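PDB 1OQ1: protein yesU from Bacillus subtilis, which is of unknown function but adopts a galectin-like fold, a beta-sandwich that would be consistent with carbohydrate binding. Local coordinates for residues R13-R17 with Y212-A216; L16-V22 with F35-L40. One frame throughout, in Å; residues are numbered along the deposited sequence.

Contact 1 of 2, residues R13-R17 with Y212-A216; sequences RNPLR and YRDFA
The end of strand 5-14 pairs antiparallel with strand 209-222 in one sheet of the galectin-like sandwich, and the contact follows this pairing to where strand 5-14 runs out into a loop. N14 and F215 form a hydrogen-bonded pair: N14 N gives a nearly straight bond (168°) to F215 O at 2.7 Å, and F215 N returns one to N14 O at 2.8 Å. R13 and A216 are the adjoining non-hydrogen-bonded pair, and the R13 chain, bent at chi3, lays one face of its guanidinium over A216 CB, with NH1 4.0 Å from that methyl. Past N14 the strand geometry breaks down. D214 N still reaches P15 O at 3.1 Å, but from above the carbonyl plane, 55° out of it. L16 N turns back to N14 OD1 at 2.9 Å, closing an Asx turn, while N14 ND2 is held by Y12 OH and D21 O; the amide of this buried side chain is thus gripped at both ends. The turn delivers L16, whose CB points toward the partner strand, so that CD1 lies 3.9 Å from F215 CB and close to Y212 CB. The F215 ring swings away with CG anti to its backbone N (chi1 168°), to meet F202 edge-to-face in the sandwich interior. R213 NH1 sits against R17 CG, CD and NE; these like charges lie close with no hydrogen bond between them, an approach short enough to be doubtful. Antiparallel pairing of a strand near the N-terminus with one near the C-terminus, with F215 turned in toward the facing sheet, is in keeping with the galectin-like beta-sandwich.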
loop_
_atom_site.group_PDB
_atom_site.type_symbol
_atom_site.label_atom_id
_atom_site.label_comp_id
_atom_site.label_asym_id
_atom_site.label_seq_id
_atom_site.Cartn_x
_atom_site.Cartn_y
_atom_site.Cartn_z
ATOM N N ARG A 13 -13.995 6.944 2.285
ATOM C CA ARG A 13 -14.219 5.695 2.985
ATOM C C ARG A 13 -14.869 4.712 2.020
ATOM O O ARG A 13 -15.903 5.010 1.414
ATOM C CB ARG A 13 -15.115 5.910 4.205
ATOM C CG ARG A 13 -15.378 4.638 4.999
ATOM C CD ARG A 13 -16.270 4.907 6.197
ATOM N NE ARG A 13 -15.568 5.534 7.314
ATOM C CZ ARG A 13 -14.718 4.898 8.117
ATOM N NH1 ARG A 13 -14.456 3.609 7.929
ATOM N NH2 ARG A 13 -14.145 5.545 9.123
ATOM N N ASN A 14 -14.243 3.551 1.875
ATOM C CA ASN A 14 -14.733 2.503 0.989
ATOM C C ASN A 14 -14.830 1.203 1.787
ATOM O O ASN A 14 -13.818 0.646 2.212
ATOM C CB ASN A 14 -13.767 2.321 -0.182
ATOM C CG ASN A 14 -14.336 1.442 -1.275
ATOM O OD1 ASN A 14 -15.044 0.474 -1.003
ATOM N ND2 ASN A 14 -14.020 1.770 -2.524
ATOM N N PRO A 15 -16.058 0.711 2.011
ATOM C CA PRO A 15 -16.279 -0.527 2.765
ATOM C C PRO A 15 -15.662 -1.767 2.107
ATOM O O PRO A 15 -15.300 -2.725 2.797
ATOM C CB PRO A 15 -17.806 -0.625 2.829
ATOM C CG PRO A 15 -18.249 0.800 2.738
ATOM C CD PRO A 15 -17.338 1.364 1.687
ATOM N N LEU A 16 -15.551 -1.736 0.780
ATOM C CA LEU A 16 -15.011 -2.856 0.008
ATOM C C LEU A 16 -15.842 -4.114 0.271
ATOM O O LEU A 16 -15.300 -5.193 0.527
ATOM C CB LEU A 16 -13.540 -3.104 0.374
ATOM C CG LEU A 16 -12.538 -1.997 0.023
ATOM C CD1 LEU A 16 -11.154 -2.368 0.541
ATOM C CD2 LEU A 16 -12.496 -1.791 -1.486
ATOM N N ARG A 17 -17.163 -3.960 0.199
ATOM C CA ARG A 17 -18.085 -5.065 0.456
ATOM C C ARG A 17 -18.727 -5.660 -0.797
ATOM O O ARG A 17 -19.209 -6.794 -0.766
ATOM C CB ARG A 17 -19.185 -4.615 1.424
ATOM C CG ARG A 17 -18.663 -4.182 2.787
ATOM C CD ARG A 17 -19.783 -3.841 3.769
ATOM N NE ARG A 17 -20.585 -5.007 4.135
ATOM C CZ ARG A 17 -21.751 -5.322 3.580
ATOM N NH1 ARG A 17 -22.269 -4.555 2.627
ATOM N NH2 ARG A 17 -22.404 -6.405 3.980
ATOM N N TYR A 212 -9.457 -7.681 2.184
ATOM C CA TYR A 212 -9.372 -6.291 2.614
ATOM C C TYR A 212 -10.766 -5.734 2.898
ATOM O O TYR A 212 -11.737 -6.088 2.226
ATOM C CB TYR A 212 -8.704 -5.434 1.534
ATOM C CG TYR A 212 -7.349 -5.933 1.077
ATOM C CD1 TYR A 212 -7.238 -7.028 0.223
ATOM C CD2 TYR A 212 -6.176 -5.310 1.504
ATOM C CE1 TYR A 212 -5.990 -7.493 -0.197
ATOM C CE2 TYR A 212 -4.922 -5.768 1.091
ATOM C CZ TYR A 212 -4.840 -6.858 0.242
ATOM O OH TYR A 212 -3.610 -7.316 -0.162
ATOM N N ARG A 213 -10.852 -4.846 3.884
ATOM C CA ARG A 213 -12.120 -4.229 4.262
ATOM C C ARG A 213 -11.922 -2.829 4.837
ATOM O O ARG A 213 -10.840 -2.491 5.305
ATOM C CB ARG A 213 -12.818 -5.084 5.318
ATOM C CG ARG A 213 -13.712 -6.175 4.785
ATOM C CD ARG A 213 -15.152 -5.718 4.831
ATOM N NE ARG A 213 -16.058 -6.822 5.131
ATOM C CZ ARG A 213 -17.319 -6.664 5.515
ATOM N NH1 ARG A 213 -17.824 -5.444 5.646
ATOM N NH2 ARG A 213 -18.076 -7.727 5.766
ATOM N N ASP A 214 -12.984 -2.033 4.792
ATOM C CA ASP A 214 -13.008 -0.676 5.341
ATOM C C ASP A 214 -11.770 0.183 5.119
ATOM O O ASP A 214 -11.067 0.536 6.069
ATOM C CB ASP A 214 -13.312 -0.734 6.843
ATOM C CG ASP A 214 -14.579 -1.514 7.153
ATOM O OD1 ASP A 214 -15.524 -1.470 6.337
ATOM O OD2 ASP A 214 -14.634 -2.164 8.219
ATOM N N PHE A 215 -11.526 0.523 3.861
ATOM C CA PHE A 215 -10.401 1.357 3.462
ATOM C C PHE A 215 -10.829 2.820 3.625
ATOM O O PHE A 215 -11.790 3.267 2.995
ATOM C CB PHE A 215 -10.053 1.035 2.005
ATOM C CG PHE A 215 -9.108 2.006 1.356
ATOM C CD1 PHE A 215 -7.950 2.423 2.003
ATOM C CD2 PHE A 215 -9.358 2.465 0.067
ATOM C CE1 PHE A 215 -7.052 3.283 1.376
ATOM C CE2 PHE A 215 -8.468 3.326 -0.574
ATOM C CZ PHE A 215 -7.309 3.737 0.086
ATOM N N ALA A 216 -10.125 3.564 4.473
ATOM C CA ALA A 216 -10.489 4.961 4.704
ATOM C C ALA A 216 -9.292 5.897 4.745
ATOM O O ALA A 216 -8.177 5.479 5.049
ATOM C CB ALA A 216 -11.272 5.075 6.003
#

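Contact 2 of 2, residues L16-V22 with F35-L40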
loop_
_atom_site.group_PDB
_atom_site.type_symbol
_atom_site.label_atom_id
_atom_site.label_comp_id
_atom_site.label_asym_id
_atom_site.label_seq_id
_atom_site.Cartn_x
_atom_site.Cartn_y
_atom_site.Cartn_z
ATOM N N LEU A 16 -15.551 -1.736 0.780
ATOM C CA LEU A 16 -15.011 -2.856 0.008
ATOM C C LEU A 16 -15.842 -4.114 0.271
ATOM O O LEU A 16 -15.300 -5.193 0.527
ATOM C CB LEU A 16 -13.540 -3.104 0.374
ATOM C CG LEU A 16 -12.538 -1.997 0.023
ATOM C CD1 LEU A 16 -11.154 -2.368 0.541
ATOM C CD2 LEU A 16 -12.496 -1.791 -1.486
ATOM N N ARG A 17 -17.163 -3.960 0.199
ATOM C CA ARG A 17 -18.085 -5.065 0.456
ATOM C C ARG A 17 -18.727 -5.660 -0.797
ATOM O O ARG A 17 -19.209 -6.794 -0.766
ATOM C CB ARG A 17 -19.185 -4.615 1.424
ATOM C CG ARG A 17 -18.663 -4.182 2.787
ATOM C CD ARG A 17 -19.783 -3.841 3.769
ATOM N NE ARG A 17 -20.585 -5.007 4.135
ATOM C CZ ARG A 17 -21.751 -5.322 3.580
ATOM N NH1 ARG A 17 -22.269 -4.555 2.627
ATOM N NH2 ARG A 17 -22.404 -6.405 3.980
ATOM N N SER A 18 -18.743 -4.901 -1.891
ATOM C CA SER A 18 -19.337 -5.395 -3.132
ATOM C C SER A 18 -18.623 -4.854 -4.366
ATOM O O SER A 18 -17.835 -3.908 -4.279
ATOM C CB SER A 18 -20.818 -5.014 -3.199
ATOM O OG SER A 18 -20.970 -3.619 -3.384
ATOM N N LYS A 19 -18.916 -5.460 -5.515
ATOM C CA LYS A 19 -18.317 -5.062 -6.785
ATOM C C LYS A 19 -18.452 -3.570 -7.075
ATOM O O LYS A 19 -17.536 -2.951 -7.614
ATOM C CB LYS A 19 -18.956 -5.848 -7.933
ATOM C CG LYS A 19 -18.874 -7.353 -7.774
ATOM C CD LYS A 19 -19.659 -8.067 -8.867
ATOM C CE LYS A 19 -19.651 -9.573 -8.648
ATOM N NZ LYS A 19 -20.412 -10.301 -9.703
ATOM N N SER A 20 -19.598 -2.993 -6.728
ATOM C CA SER A 20 -19.826 -1.575 -6.978
ATOM C C SER A 20 -18.823 -0.685 -6.242
ATOM O O SER A 20 -18.563 0.439 -6.665
ATOM C CB SER A 20 -21.253 -1.187 -6.576
ATOM O OG SER A 20 -21.491 -1.467 -5.208
ATOM N N ASP A 21 -18.256 -1.193 -5.149
ATOM C CA ASP A 21 -17.289 -0.417 -4.377
ATOM C C ASP A 21 -15.966 -0.178 -5.103
ATOM O O ASP A 21 -15.269 0.796 -4.820
ATOM C CB ASP A 21 -17.017 -1.086 -3.025
ATOM C CG ASP A 21 -18.200 -0.987 -2.083
ATOM O OD1 ASP A 21 -18.866 0.067 -2.098
ATOM O OD2 ASP A 21 -18.455 -1.947 -1.321
ATOM N N VAL A 22 -15.611 -1.061 -6.032
ATOM C CA VAL A 22 -14.365 -0.887 -6.769
ATOM C C VAL A 22 -14.648 -0.640 -8.245
ATOM O O VAL A 22 -13.810 -0.907 -9.104
ATOM C CB VAL A 22 -13.450 -2.119 -6.630
ATOM C CG1 VAL A 22 -13.072 -2.313 -5.169
ATOM C CG2 VAL A 22 -14.151 -3.356 -7.170
ATOM N N PHE A 35 -15.859 -11.176 -3.938
ATOM C CA PHE A 35 -16.454 -10.537 -2.770
ATOM C C PHE A 35 -17.182 -11.489 -1.831
ATOM O O PHE A 35 -18.206 -11.140 -1.239
ATOM C CB PHE A 35 -17.381 -9.397 -3.200
ATOM C CG PHE A 35 -16.646 -8.168 -3.662
ATOM C CD1 PHE A 35 -16.269 -8.019 -4.992
ATOM C CD2 PHE A 35 -16.289 -7.179 -2.752
ATOM C CE1 PHE A 35 -15.542 -6.901 -5.407
ATOM C CE2 PHE A 35 -15.564 -6.060 -3.155
ATOM C CZ PHE A 35 -15.190 -5.922 -4.489
ATOM N N ASP A 36 -16.637 -12.692 -1.691
ATOM C CA ASP A 36 -17.199 -13.701 -0.801
ATOM C C ASP A 36 -17.263 -13.091 0.601
ATOM O O ASP A 36 -16.359 -12.360 1.002
ATOM C CB ASP A 36 -16.300 -14.940 -0.797
ATOM C CG ASP A 36 -16.925 -16.119 -0.075
ATOM O OD1 ASP A 36 -17.299 -15.971 1.108
ATOM O OD2 ASP A 36 -17.036 -17.201 -0.692
ATOM N N ASP A 37 -18.326 -13.388 1.342
ATOM C CA ASP A 37 -18.489 -12.849 2.690
ATOM C C ASP A 37 -18.525 -11.321 2.709
ATOM O O ASP A 37 -18.147 -10.699 3.700
ATOM C CB ASP A 37 -17.359 -13.333 3.603
ATOM C CG ASP A 37 -17.429 -14.819 3.880
ATOM O OD1 ASP A 37 -18.452 -15.270 4.437
ATOM O OD2 ASP A 37 -16.462 -15.534 3.546
ATOM N N HIS A 38 -18.969 -10.718 1.610
ATOM C CA HIS A 38 -19.065 -9.263 1.514
ATOM C C HIS A 38 -17.774 -8.545 1.904
ATOM O O HIS A 38 -17.786 -7.589 2.680
ATOM C CB HIS A 38 -20.220 -8.763 2.388
ATOM C CG HIS A 38 -21.570 -9.183 1.895
ATOM N ND1 HIS A 38 -22.163 -8.621 0.786
ATOM C CD2 HIS A 38 -22.420 -10.143 2.331
ATOM C CE1 HIS A 38 -23.322 -9.214 0.560
ATOM N NE2 HIS A 38 -23.501 -10.142 1.482
ATOM N N SER A 39 -16.663 -9.017 1.355
ATOM C CA SER A 39 -15.357 -8.427 1.622
ATOM C C SER A 39 -14.482 -8.652 0.394
ATOM O O SER A 39 -14.626 -9.657 -0.295
ATOM C CB SER A 39 -14.723 -9.083 2.849
ATOM O OG SER A 39 -14.596 -10.482 2.667
ATOM N N LEU A 40 -13.576 -7.717 0.124
ATOM C CA LEU A 40 -12.702 -7.833 -1.040
ATOM C C LEU A 40 -11.652 -8.932 -0.905
ATOM O O LEU A 40 -10.781 -8.874 -0.035
ATOM C CB LEU A 40 -11.992 -6.502 -1.310
ATOM C CG LEU A 40 -10.936 -6.523 -2.426
ATOM C CD1 LEU A 40 -11.605 -6.812 -3.758
ATOM C CD2 LEU A 40 -10.214 -5.191 -2.486
#
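D21 OD2 is gripped by two backbone amides, R17 N at 2.8 Å and S18 N at 3.0 Å, which reach it on its anti side from opposite faces of the carboxylate plane. This pair of hydrogen bonds to one oxygen ties the loop back on itself ahead of the 3-10 turn at 19-21 and so holds the backbone just before the S18-K19 peptide, which lies over F35. There S18 C stands 3.4 Å above the ring centre, and K19 N is over the same face. V22 CG2 comes from the opposite direction to the ring edge, 3.9 Å from F35 CZ, and K19 CG crosses beside F35 CD1. The two segments are loops joining strand 5-14 to strand 26-29 and strand 31-34 to strand 40-44, the latter a beta hairpin, so the phenylalanine at the hairpin turn is lodged against the neighbouring loop at the rim of the sandwich. Farther out, the R17 guanidinium lies nearly parallel to the H38 imidazole (planes 10° apart), with NH2 3.6 Å from H38 CG over the ring face and H38 CB over one face of the guanidinium. A bend at chi3 (66°) brings NH2 over the imidazole. The backbones beneath close up through reciprocal CA-H...O contacts, R17 CA to H38 O and H38 CA to R17 O, both 3.4 Å. Within the hairpin turn, S39 OG donates to D36 O at 3.1 Å. Toward the protein interior, L16 CB meets L40 CB at 4.1 Å.

How the contacts relate
Contacts 1 and 2 share L16 and R17, and their centres lie about 8 Å apart on the same side of the chain's centre. Two probable hydrogen bonds join them: N14 ND2 to D21 O at 2.8 Å, linking the Asx turn to the 3-10 turn, and Y212 N to L40 O at 2.8 Å, where strand 40-44 pairs with strand 209-222. Strand 209-222 thus connects the chain's N-terminal strand with the 31-34/40-44 hairpin, and L16 sits between Y212, F215 and L40. R213 NE also lies 3.5 Å from S39 CB, placing R213 beside both R17 and the hairpin turn. The protein's function is unknown, so neither contact is tied to a site.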